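Local coordinates for protein farnesyl diphosphate phosphatase YisP (Bacillus subtilis subsp. subtilis, PDB 3WE9) that hydrolyses farnesyl diphosphate to farnesol and diphosphate, an activity on which biofilm formation in this bacterium depends, at residues A[42-47]-A[137-142]; A[172-177]-A[190-195]; A[203-208]-A[251-256]. One frame throughout, in Å; residues are numbered along the deposited sequence.

Contact 1: residues A[42-47]-A[137-142]; sequences QASWAV and LPILTR
Ile139 meets three residues of segment 42-47, and its two branches divide the work. The apolar part belongs to the longer branch. CD1 lies 3.6 Å from Ala43 CB and 3.9 Å from Val47 CG2, so the terminal methyl rests against two side chains one helical turn apart. Ile139 CG1 also comes within 4.1 Å of Ala43 CB, and Val47 runs past Ile139 in the reverse direction instead of meeting it head on. The extended second torsion (chi2 173°) carries CD1 this far from its own backbone and on to the methyl of Ala43.

The polar part is a contact without a bond. Ser44 OG touches Ile139 CG2 at 3.5 Å, and the same oxygen is hydrogen-bonded to the backbone O of Gln40 one turn earlier. With chi1 at -67° OG lies beside the Ser44 backbone N, and a buried hydroxyl is thereby satisfied within its own helix while the isoleucine methyl packs against it.

Backbones approach to 7.2 Å between the CA atoms of Ser44 and Ile139, a spacing filled chiefly by the Ile139 side chain, whose CD1 also reaches the backbone C of Ala43 at 3.8 Å. Phe94 touches both Ala43 and Ile139, bringing helix 84-94 into the same cluster. The arrangement is buried helix-to-helix packing between helix 38-54 and the end of helix 118-140, part of the all-helical fold of the squalene/phytoene synthase family.

Contact 2: residues A[172-177]-A[190-195]; sequences QQKNRI and ADLQKG
Lys174 starts the contact by laying its aliphatic chain along Leu192. Its CG is 3.9 Å from Leu192 CD1, and the two side chains run past each other in opposite senses. Farther out, Lys174 CE comes 3.3 Å from the backbone O of Leu192, an oxygen that already accepts the N-H of Gly195 in the Schellman motif closing helix 189-194. A bend at the lysine's last torsion (chi4 64°) accompanies the turn of NZ to the backbone O of Leu168, its hydrogen-bond partner. Lys174 also begins a type I beta turn to Ile177, whose rim is met by Leu192 CD2, 3.9 Å from Lys174 O.

Ile177 then arrives from the far end of the turn. Its CD1 meets Leu192 CD1 tip to tip at 3.3 Å, closer than carbon atoms usually pack. Leu192 itself has CG anti to its backbone N (chi1 177°), which carries CG toward the turn, with CD1 and CD2 both meeting it; Met182 touches Leu192 and Ile177 alike. An alanine at Leu192 is likely to leave Ile177 CD1 and the lysine methylenes without the apolar partner that Leu192 provides and to open a gap between the turn and helix 189-194. Chemically, then, the contact is mainly apolar, with one polar touch where Lys174 CE, next to the ammonium, meets the carbonyl of Leu192, while the ammonium itself is held by a carbonyl beyond both segments.

Contact 3: residues A[203-208]-A[251-256]; sequences MTWEYI and KQHDVF
His253 brings one edge of its imidazole to both Trp205 and Glu206, and the two encounters differ in character. The tightly packed one is with the indole. His253 CD2 stands over one face of Trp205, displaced toward the rim, at 3.4 Å from CE3 and 3.5 Å from CD2. The planes are inclined by 78° and the centroids of the imidazole and the six-membered ring lie 4.7 Å apart, which defines a T-shaped stack with histidine as the edge and tryptophan as the face. Trp205 has CG anti to its backbone N (chi1 -170°), an orientation that extends the indole from the helix toward the loop. Its NE1 is hydrogen-bonded to the backbone O of Leu165, which helps fix the ring's rotation, and Leu245 and Ile248 of helix 228-250 pack on it.

The more solvent-accessible side is polar and less deeply placed, since His253 and Glu206 are both partly exposed whereas Trp205 is buried. Here His253 NE2 donates to Glu206 OE2 at 3.0 Å, with a nearly straight N-H···O angle of 162°. The acceptor lies close to the imidazole plane, but NE2 approaches OE2 from its anti side and tilted out of the carboxylate plane. Glu206 folds at chi2 to bring the carboxylate to this edge, and OE2 also forms a salt bridge with Arg249 NE. One carboxylate oxygen is therefore shared by a histidine and an arginine. The negative charge would probably favour a protonated imidazole, although Arg249 should temper that effect; the hydrogen bond and the T-shaped stack together probably restrain the tilt of the histidine ring.

Overall arrangement
Along the chain the three contacts follow in series, all inside the one squalene/phytoene synthase range. Contact 1 lies on the opposite side of the chain's centre from the others, its centre about 35 Å from that of contact 2 and about 32 Å from that of contact 3. Contacts 2 and 3 have centres about 12 Å apart and touch: Phe256 packs against Lys174, Leu192 and Gly195, and Ile177 meets Thr204. Helices 189-194 and 199-221 are successive, joined by a short linker. In this monomeric enzyme contacts 2 and 3 thus form one continuous cluster, short helices 171-174 and 189-194 and loop 251-256 packing beside the long helix 199-221, while contact 1 joins helices 38-54 and 118-140.

Contact 1: residues A[42-47]-A[137-142]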
# COMPACT_ATOMS: atom_id res chain seq x y z
N GLN A 42 2.28 16.75 1.59
CA GLN A 42 1.18 17.09 0.70
C GLN A 42 1.33 16.43 -0.66
O GLN A 42 0.35 15.97 -1.25
CB GLN A 42 1.06 18.61 0.58
CG GLN A 42 0.63 19.25 1.89
CD GLN A 42 0.26 20.71 1.76
OE1 GLN A 42 -0.45 21.26 2.61
NE2 GLN A 42 0.74 21.35 0.71
N ALA A 43 2.57 16.36 -1.15
CA ALA A 43 2.83 15.72 -2.43
C ALA A 43 2.42 14.25 -2.34
O ALA A 43 1.83 13.71 -3.27
CB ALA A 43 4.32 15.83 -2.78
N SER A 44 2.74 13.62 -1.22
CA SER A 44 2.39 12.21 -1.03
C SER A 44 0.88 12.04 -1.01
O SER A 44 0.36 11.06 -1.54
CB SER A 44 2.99 11.69 0.28
OG SER A 44 4.40 11.65 0.20
N TRP A 45 0.17 12.98 -0.39
CA TRP A 45 -1.28 12.91 -0.34
C TRP A 45 -1.81 12.90 -1.77
O TRP A 45 -2.69 12.11 -2.12
CB TRP A 45 -1.89 14.11 0.38
CG TRP A 45 -1.58 14.23 1.85
CD1 TRP A 45 -1.10 13.26 2.67
CD2 TRP A 45 -1.78 15.39 2.65
NE1 TRP A 45 -0.98 13.75 3.96
CE2 TRP A 45 -1.40 15.05 3.97
CE3 TRP A 45 -2.25 16.68 2.39
CZ2 TRP A 45 -1.47 15.97 5.03
CZ3 TRP A 45 -2.33 17.59 3.44
CH2 TRP A 45 -1.93 17.23 4.75
N ALA A 46 -1.27 13.79 -2.60
CA ALA A 46 -1.69 13.90 -4.00
C ALA A 46 -1.49 12.58 -4.73
O ALA A 46 -2.38 12.11 -5.45
CB ALA A 46 -0.91 15.02 -4.70
N VAL A 47 -0.31 11.99 -4.57
CA VAL A 47 0.01 10.73 -5.23
C VAL A 47 -0.94 9.61 -4.80
O VAL A 47 -1.49 8.90 -5.65
CB VAL A 47 1.47 10.30 -4.94
CG1 VAL A 47 1.70 8.87 -5.43
CG2 VAL A 47 2.43 11.26 -5.63
N LEU A 137 8.94 7.55 -4.74
CA LEU A 137 10.40 7.61 -4.59
C LEU A 137 11.02 9.00 -4.61
O LEU A 137 11.79 9.36 -3.71
CB LEU A 137 11.08 6.72 -5.65
CG LEU A 137 12.60 6.58 -5.54
CD1 LEU A 137 12.97 6.03 -4.17
CD2 LEU A 137 13.11 5.66 -6.64
N PRO A 138 10.71 9.81 -5.64
CA PRO A 138 11.29 11.16 -5.71
C PRO A 138 10.90 12.06 -4.54
O PRO A 138 11.59 13.04 -4.23
CB PRO A 138 10.75 11.70 -7.04
CG PRO A 138 10.55 10.45 -7.85
CD PRO A 138 9.94 9.51 -6.85
N ILE A 139 9.80 11.73 -3.88
CA ILE A 139 9.33 12.49 -2.74
C ILE A 139 10.07 12.05 -1.47
O ILE A 139 10.41 12.86 -0.61
CB ILE A 139 7.80 12.30 -2.55
CG1 ILE A 139 7.06 12.88 -3.76
CG2 ILE A 139 7.34 12.97 -1.26
CD1 ILE A 139 5.56 12.61 -3.77
N LEU A 140 10.33 10.75 -1.37
CA LEU A 140 11.01 10.18 -0.21
C LEU A 140 12.51 10.47 -0.20
O LEU A 140 13.13 10.52 0.87
CB LEU A 140 10.78 8.67 -0.17
CG LEU A 140 9.31 8.26 -0.18
CD1 LEU A 140 9.18 6.73 -0.28
CD2 LEU A 140 8.64 8.78 1.08
N THR A 141 13.11 10.65 -1.37
CA THR A 141 14.54 10.91 -1.41
C THR A 141 14.98 11.71 -2.62
O THR A 141 14.57 11.43 -3.74
CB THR A 141 15.38 9.61 -1.36
OG1 THR A 141 16.77 9.94 -1.31
CG2 THR A 141 15.13 8.76 -2.60
N ARG A 142 15.85 12.69 -2.37
CA ARG A 142 16.38 13.55 -3.42
C ARG A 142 17.71 13.05 -3.97
O ARG A 142 18.03 13.31 -5.14
CB ARG A 142 16.54 14.98 -2.88
CG ARG A 142 17.25 15.08 -1.52
CD ARG A 142 17.79 16.50 -1.30
NE ARG A 142 18.29 16.73 0.05
CZ ARG A 142 17.58 17.29 1.03
NH1 ARG A 142 16.33 17.67 0.80
NH2 ARG A 142 18.12 17.48 2.23

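Contact 2: residues A[172-177]-A[190-195]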
# COMPACT_ATOMS: atom_id res chain seq x y z
N GLN A 172 -14.28 -10.65 -5.60
CA GLN A 172 -13.16 -9.99 -6.26
C GLN A 172 -11.88 -10.18 -5.44
O GLN A 172 -10.81 -10.40 -6.00
CB GLN A 172 -13.44 -8.49 -6.41
CG GLN A 172 -12.32 -7.72 -7.08
CD GLN A 172 -12.71 -6.29 -7.43
OE1 GLN A 172 -13.65 -6.07 -8.21
NE2 GLN A 172 -12.01 -5.32 -6.86
N GLN A 173 -12.01 -10.11 -4.12
CA GLN A 173 -10.86 -10.29 -3.25
C GLN A 173 -10.47 -11.77 -3.19
O GLN A 173 -9.29 -12.11 -3.23
CB GLN A 173 -11.18 -9.73 -1.85
CG GLN A 173 -11.57 -8.25 -1.90
CD GLN A 173 -12.07 -7.70 -0.57
OE1 GLN A 173 -12.95 -8.28 0.07
NE2 GLN A 173 -11.51 -6.57 -0.15
N LYS A 174 -11.48 -12.64 -3.11
CA LYS A 174 -11.24 -14.08 -3.07
C LYS A 174 -10.56 -14.56 -4.35
O LYS A 174 -9.78 -15.51 -4.34
CB LYS A 174 -12.57 -14.84 -2.89
CG LYS A 174 -13.23 -14.66 -1.52
CD LYS A 174 -14.47 -15.54 -1.42
CE LYS A 174 -15.06 -15.55 -0.02
NZ LYS A 174 -15.57 -14.21 0.38
N ASN A 175 -10.85 -13.88 -5.46
CA ASN A 175 -10.27 -14.22 -6.76
C ASN A 175 -8.76 -14.05 -6.82
O ASN A 175 -8.09 -14.67 -7.65
CB ASN A 175 -10.89 -13.37 -7.87
CG ASN A 175 -12.19 -13.96 -8.39
OD1 ASN A 175 -12.89 -13.32 -9.17
ND2 ASN A 175 -12.51 -15.17 -7.97
N ARG A 176 -8.21 -13.22 -5.94
CA ARG A 176 -6.77 -12.99 -5.95
C ARG A 176 -5.97 -14.08 -5.24
O ARG A 176 -4.74 -14.11 -5.35
CB ARG A 176 -6.45 -11.60 -5.38
CG ARG A 176 -7.08 -10.47 -6.21
CD ARG A 176 -6.56 -9.09 -5.79
NE ARG A 176 -7.34 -8.00 -6.39
CZ ARG A 176 -7.40 -7.72 -7.69
NH1 ARG A 176 -6.72 -8.44 -8.57
NH2 ARG A 176 -8.14 -6.71 -8.12
N ILE A 177 -6.65 -14.98 -4.53
CA ILE A 177 -5.96 -16.08 -3.85
C ILE A 177 -5.49 -17.06 -4.94
O ILE A 177 -6.31 -17.59 -5.70
CB ILE A 177 -6.89 -16.83 -2.88
CG1 ILE A 177 -7.42 -15.85 -1.83
CG2 ILE A 177 -6.13 -17.98 -2.22
CD1 ILE A 177 -8.58 -16.40 -1.02
N ALA A 190 -14.64 -24.81 -2.84
CA ALA A 190 -15.84 -24.86 -2.00
C ALA A 190 -15.55 -24.22 -0.64
O ALA A 190 -16.38 -23.47 -0.12
CB ALA A 190 -16.31 -26.30 -1.82
N ASP A 191 -14.39 -24.54 -0.06
CA ASP A 191 -14.00 -23.97 1.23
C ASP A 191 -13.99 -22.44 1.08
O ASP A 191 -14.60 -21.72 1.87
CB ASP A 191 -12.57 -24.38 1.64
CG ASP A 191 -12.44 -25.84 2.05
OD1 ASP A 191 -13.41 -26.42 2.56
OD2 ASP A 191 -11.32 -26.39 1.88
N LEU A 192 -13.28 -21.98 0.06
CA LEU A 192 -13.14 -20.55 -0.22
C LEU A 192 -14.48 -19.84 -0.38
O LEU A 192 -14.70 -18.78 0.20
CB LEU A 192 -12.30 -20.34 -1.49
CG LEU A 192 -12.12 -18.90 -1.98
CD1 LEU A 192 -11.43 -18.07 -0.89
CD2 LEU A 192 -11.30 -18.89 -3.25
N GLN A 193 -15.37 -20.42 -1.18
CA GLN A 193 -16.67 -19.80 -1.40
C GLN A 193 -17.44 -19.66 -0.09
O GLN A 193 -18.16 -18.68 0.12
CB GLN A 193 -17.49 -20.61 -2.41
CG GLN A 193 -18.80 -19.93 -2.81
CD GLN A 193 -19.46 -20.58 -4.01
OE1 GLN A 193 -18.89 -20.62 -5.10
NE2 GLN A 193 -20.67 -21.10 -3.82
N LYS A 194 -17.29 -20.64 0.80
CA LYS A 194 -17.95 -20.63 2.10
C LYS A 194 -17.21 -19.75 3.10
O LYS A 194 -17.73 -19.44 4.17
CB LYS A 194 -18.02 -22.05 2.67
CG LYS A 194 -19.23 -22.86 2.25
CD LYS A 194 -19.15 -24.30 2.76
CE LYS A 194 -18.06 -25.09 2.03
NZ LYS A 194 -17.99 -26.52 2.47
N GLY A 195 -15.99 -19.36 2.75
CA GLY A 195 -15.20 -18.54 3.64
C GLY A 195 -14.75 -19.37 4.83
O GLY A 195 -14.69 -18.88 5.96

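Contact 3: residues A[203-208]-A[251-256]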
# COMPACT_ATOMS: atom_id res chain seq x y z
N MET A 203 -2.61 -22.08 6.18
CA MET A 203 -1.35 -22.42 5.52
C MET A 203 -1.22 -21.63 4.22
O MET A 203 -0.14 -21.15 3.87
CB MET A 203 -1.27 -23.92 5.23
CG MET A 203 -1.02 -24.75 6.48
SD MET A 203 -0.96 -26.50 6.11
CE MET A 203 0.77 -26.69 5.66
N THR A 204 -2.34 -21.50 3.50
CA THR A 204 -2.38 -20.75 2.25
C THR A 204 -2.08 -19.29 2.55
O THR A 204 -1.24 -18.66 1.90
CB THR A 204 -3.77 -20.86 1.59
OG1 THR A 204 -4.02 -22.23 1.23
CG2 THR A 204 -3.85 -19.97 0.34
N TRP A 205 -2.76 -18.75 3.55
CA TRP A 205 -2.59 -17.36 3.95
C TRP A 205 -1.16 -17.08 4.41
O TRP A 205 -0.57 -16.09 4.00
CB TRP A 205 -3.57 -17.03 5.08
CG TRP A 205 -3.67 -15.58 5.42
CD1 TRP A 205 -4.58 -14.68 4.94
CD2 TRP A 205 -2.85 -14.86 6.36
NE1 TRP A 205 -4.38 -13.45 5.52
CE2 TRP A 205 -3.33 -13.53 6.39
CE3 TRP A 205 -1.75 -15.21 7.16
CZ2 TRP A 205 -2.75 -12.55 7.21
CZ3 TRP A 205 -1.18 -14.23 7.98
CH2 TRP A 205 -1.68 -12.91 7.99
N GLU A 206 -0.62 -17.95 5.26
CA GLU A 206 0.74 -17.76 5.76
C GLU A 206 1.79 -17.89 4.66
O GLU A 206 2.83 -17.23 4.70
CB GLU A 206 1.03 -18.77 6.89
CG GLU A 206 0.25 -18.50 8.19
CD GLU A 206 0.63 -17.18 8.87
OE1 GLU A 206 1.65 -16.58 8.48
OE2 GLU A 206 -0.08 -16.75 9.81
N TYR A 207 1.52 -18.72 3.66
CA TYR A 207 2.46 -18.90 2.56
C TYR A 207 2.61 -17.57 1.81
O TYR A 207 3.71 -17.20 1.41
CB TYR A 207 1.97 -19.99 1.60
CG TYR A 207 3.02 -20.47 0.62
CD1 TYR A 207 4.04 -21.33 1.02
CD2 TYR A 207 2.98 -20.07 -0.72
CE1 TYR A 207 5.00 -21.79 0.12
CE2 TYR A 207 3.94 -20.52 -1.63
CZ TYR A 207 4.94 -21.38 -1.21
OH TYR A 207 5.87 -21.85 -2.11
N ILE A 208 1.49 -16.87 1.62
CA ILE A 208 1.49 -15.58 0.93
C ILE A 208 2.05 -14.50 1.87
O ILE A 208 2.78 -13.61 1.44
CB ILE A 208 0.05 -15.19 0.48
CG1 ILE A 208 -0.49 -16.27 -0.47
CG2 ILE A 208 0.05 -13.83 -0.23
CD1 ILE A 208 -1.97 -16.12 -0.80
N LYS A 251 -6.33 -12.58 15.50
CA LYS A 251 -7.77 -12.70 15.37
C LYS A 251 -8.17 -13.90 14.53
O LYS A 251 -9.19 -13.87 13.84
CB LYS A 251 -8.35 -11.42 14.79
CG LYS A 251 -8.05 -10.17 15.61
CD LYS A 251 -8.67 -10.25 16.99
CE LYS A 251 -8.40 -8.98 17.78
NZ LYS A 251 -8.99 -9.07 19.15
N GLN A 252 -7.34 -14.93 14.58
CA GLN A 252 -7.62 -16.19 13.91
C GLN A 252 -7.86 -16.16 12.40
O GLN A 252 -8.66 -16.94 11.89
CB GLN A 252 -8.81 -16.86 14.60
CG GLN A 252 -8.74 -16.79 16.13
CD GLN A 252 -7.39 -17.23 16.67
OE1 GLN A 252 -6.57 -16.40 17.09
NE2 GLN A 252 -7.14 -18.53 16.66
N HIS A 253 -7.17 -15.27 11.69
CA HIS A 253 -7.31 -15.19 10.24
C HIS A 253 -8.76 -15.06 9.77
O HIS A 253 -9.10 -15.51 8.68
CB HIS A 253 -6.69 -16.44 9.60
CG HIS A 253 -5.25 -16.65 9.95
ND1 HIS A 253 -4.85 -17.36 11.06
CD2 HIS A 253 -4.12 -16.23 9.35
CE1 HIS A 253 -3.53 -17.37 11.13
NE2 HIS A 253 -3.06 -16.68 10.10
N ASP A 254 -9.59 -14.42 10.58
CA ASP A 254 -11.02 -14.27 10.30
C ASP A 254 -11.28 -13.17 9.25
O ASP A 254 -12.17 -12.32 9.43
CB ASP A 254 -11.74 -13.94 11.62
CG ASP A 254 -13.19 -14.39 11.64
OD1 ASP A 254 -13.63 -15.16 10.77
OD2 ASP A 254 -13.91 -13.96 12.57
N VAL A 255 -10.52 -13.21 8.16
CA VAL A 255 -10.62 -12.21 7.10
C VAL A 255 -11.76 -12.36 6.10
O VAL A 255 -11.93 -11.49 5.24
CB VAL A 255 -9.28 -12.09 6.32
CG1 VAL A 255 -8.18 -11.63 7.25
CG2 VAL A 255 -8.93 -13.43 5.69
N PHE A 256 -12.51 -13.45 6.18
CA PHE A 256 -13.66 -13.63 5.28
C PHE A 256 -14.85 -12.89 5.88
O PHE A 256 -15.77 -12.47 5.17
CB PHE A 256 -14.02 -15.12 5.14
CG PHE A 256 -13.01 -15.93 4.36
CD1 PHE A 256 -12.77 -15.67 3.01
CD2 PHE A 256 -12.32 -16.96 4.98
CE1 PHE A 256 -11.84 -16.43 2.29
CE2 PHE A 256 -11.39 -17.73 4.26
CZ PHE A 256 -11.16 -17.47 2.92